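Local coordinates for protein glyceraldehyde-3-phosphate dehydrogenase (Sulfolobus solfataricus, PDB 1B7G) that catalyses the phosphorylating oxidation of glyceraldehyde 3-phosphate in glycolysis, using NADP in marked preference to NAD, at residues Q23-L28 with A311-M316. The protein carries 1 engineered substitution. Residues are numbered along the deposited sequence; the frame is centred on the assembly and turned at random.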
loop_
_atom_site.group_PDB
_atom_site.type_symbol
_atom_site.label_atom_id
_atom_site.label_comp_id
_atom_site.label_asym_id
_atom_site.label_seq_id
_atom_site.Cartn_x
_atom_site.Cartn_y
_atom_site.Cartn_z
ATOM N N GLN A 23 0.523 2.961 22.438
ATOM C CA GLN A 23 1.317 2.638 23.634
ATOM C C GLN A 23 0.404 2.686 24.874
ATOM O O GLN A 23 -0.410 3.607 24.966
ATOM C CB GLN A 23 2.441 3.643 23.785
ATOM C CG GLN A 23 3.539 3.579 22.717
ATOM C CD GLN A 23 3.929 2.198 22.296
ATOM O OE1 GLN A 23 4.569 1.433 23.029
ATOM N NE2 GLN A 23 3.496 1.794 21.082
ATOM N N PRO A 24 0.582 1.780 25.809
ATOM C CA PRO A 24 -0.209 1.777 27.045
ATOM C C PRO A 24 0.149 2.905 27.987
ATOM O O PRO A 24 -0.677 3.287 28.842
ATOM C CB PRO A 24 0.117 0.435 27.688
ATOM C CG PRO A 24 1.476 0.106 27.167
ATOM C CD PRO A 24 1.506 0.639 25.750
ATOM N N ASP A 25 1.360 3.446 27.904
ATOM C CA ASP A 25 1.824 4.455 28.853
ATOM C C ASP A 25 1.978 5.819 28.278
ATOM O O ASP A 25 2.638 6.728 28.829
ATOM C CB ASP A 25 3.175 3.994 29.473
ATOM C CG ASP A 25 4.241 3.765 28.391
ATOM O OD1 ASP A 25 3.901 3.508 27.222
ATOM O OD2 ASP A 25 5.431 3.818 28.726
ATOM N N MET A 26 1.418 6.034 27.074
ATOM C CA MET A 26 1.508 7.345 26.470
ATOM C C MET A 26 0.138 7.810 25.983
ATOM O O MET A 26 -0.681 6.982 25.590
ATOM C CB MET A 26 2.447 7.243 25.229
ATOM C CG MET A 26 3.846 6.784 25.561
ATOM S SD MET A 26 4.984 6.956 24.129
ATOM C CE MET A 26 6.409 6.126 24.769
ATOM N N LYS A 27 -0.028 9.105 25.843
ATOM C CA LYS A 27 -1.250 9.600 25.202
ATOM C C LYS A 27 -0.838 10.686 24.210
ATOM O O LYS A 27 -0.026 11.551 24.531
ATOM C CB LYS A 27 -2.308 10.069 26.183
ATOM C CG LYS A 27 -2.389 11.505 26.599
ATOM C CD LYS A 27 -3.224 11.661 27.873
ATOM C CE LYS A 27 -3.668 13.092 28.106
ATOM N NZ LYS A 27 -4.216 13.297 29.480
ATOM N N LEU A 28 -1.425 10.613 23.016
ATOM C CA LEU A 28 -1.159 11.623 22.004
ATOM C C LEU A 28 -1.900 12.917 22.342
ATOM O O LEU A 28 -3.124 12.957 22.250
ATOM C CB LEU A 28 -1.593 11.141 20.623
ATOM C CG LEU A 28 -1.431 12.163 19.481
ATOM C CD1 LEU A 28 0.031 12.462 19.182
ATOM C CD2 LEU A 28 -2.110 11.613 18.222
ATOM N N ALA A 311 12.889 6.062 22.256
ATOM C CA ALA A 311 13.587 7.270 22.575
ATOM C C ALA A 311 12.770 8.063 23.622
ATOM O O ALA A 311 13.376 8.707 24.483
ATOM C CB ALA A 311 13.912 8.150 21.381
ATOM N N ILE A 312 11.454 8.095 23.457
ATOM C CA ILE A 312 10.612 8.778 24.450
ATOM C C ILE A 312 10.869 8.143 25.815
ATOM O O ILE A 312 11.156 8.818 26.785
ATOM C CB ILE A 312 9.120 8.666 24.099
ATOM C CG1 ILE A 312 8.789 9.584 22.913
ATOM C CG2 ILE A 312 8.256 9.024 25.301
ATOM C CD1 ILE A 312 7.530 9.226 22.140
ATOM N N ARG A 313 10.852 6.825 25.879
ATOM C CA ARG A 313 11.065 6.130 27.141
ATOM C C ARG A 313 12.437 6.378 27.717
ATOM O O ARG A 313 12.532 6.609 28.939
ATOM C CB ARG A 313 10.750 4.636 26.992
ATOM C CG ARG A 313 9.304 4.412 26.611
ATOM C CD ARG A 313 8.688 3.214 27.339
ATOM N NE ARG A 313 7.307 3.007 26.884
ATOM C CZ ARG A 313 6.963 2.348 25.782
ATOM N NH1 ARG A 313 7.883 1.785 24.973
ATOM N NH2 ARG A 313 5.663 2.271 25.516
ATOM N N ALA A 314 13.507 6.406 26.889
ATOM C CA ALA A 314 14.827 6.703 27.384
ATOM C C ALA A 314 14.936 8.112 27.971
ATOM O O ALA A 314 15.360 8.336 29.102
ATOM C CB ALA A 314 15.882 6.569 26.284
ATOM N N SER A 315 14.569 9.105 27.178
ATOM C CA SER A 315 14.611 10.489 27.574
ATOM C C SER A 315 13.883 10.716 28.918
ATOM O O SER A 315 14.396 11.431 29.770
ATOM C CB SER A 315 13.900 11.334 26.526
ATOM O OG SER A 315 14.013 12.710 26.699
ATOM N N MET A 316 12.693 10.128 29.047
ATOM C CA MET A 316 11.866 10.349 30.241
ATOM C C MET A 316 12.140 9.327 31.326
ATOM O O MET A 316 11.422 9.299 32.322
ATOM C CB MET A 316 10.389 10.271 29.879
ATOM C CG MET A 316 9.928 11.200 28.782
ATOM S SD MET A 316 10.061 12.937 29.242
ATOM C CE MET A 316 8.710 13.025 30.428
#
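Arg313 meets Asp25 side-on, and the pair ties helix 304-315, from the C-terminal part of the chain, to the Rossmann-type nucleotide-binding sheet, at the turn that leads from helix 11-21 into strand 26-32. It is a worked example of a bidentate salt bridge: Arg313 NE gives its hydrogen to Asp25 OD2 at 2.8 Å, and Arg313 NH2 gives one to Asp25 OD1 at 2.7 Å. The carboxylate and guanidinium planes are only 20° apart. Both oxygens are approached from their syn side, and the NH2 bond is almost straight at 177°. Asp25 CG sits between the backbone N and the carbonyl carbon (chi1 58°), which brings its two oxygens round to the guanidinium edge. The second hydrogen of Arg313 NH2 goes to Gln23 OE1 at 2.8 Å, on a lone pair of the amide, whose plane is turned well away from that of the guanidinium. NH1 is held by Thr328 and Ser324 of helix 321-331, so every nitrogen of the group is engaged and its rotation is fixed. Replacing Arg313 with an alanine is likely to leave Asp25 without this counter-charge and the buried Gln23 without this donor. Beneath this polar layer Met26 stretches out, its chain extended beyond CG, and runs tip to tip against Ile312, with Met26 SD 3.9 Å from Ile312 CD1. The methyl Met26 CE also lies over one face of the guanidinium, displaced toward its rim, and touches Arg313 CG. Its tightest approach is to the other branch of the isoleucine, where Met26 CE lies 3.5 Å from Ile312 CG2.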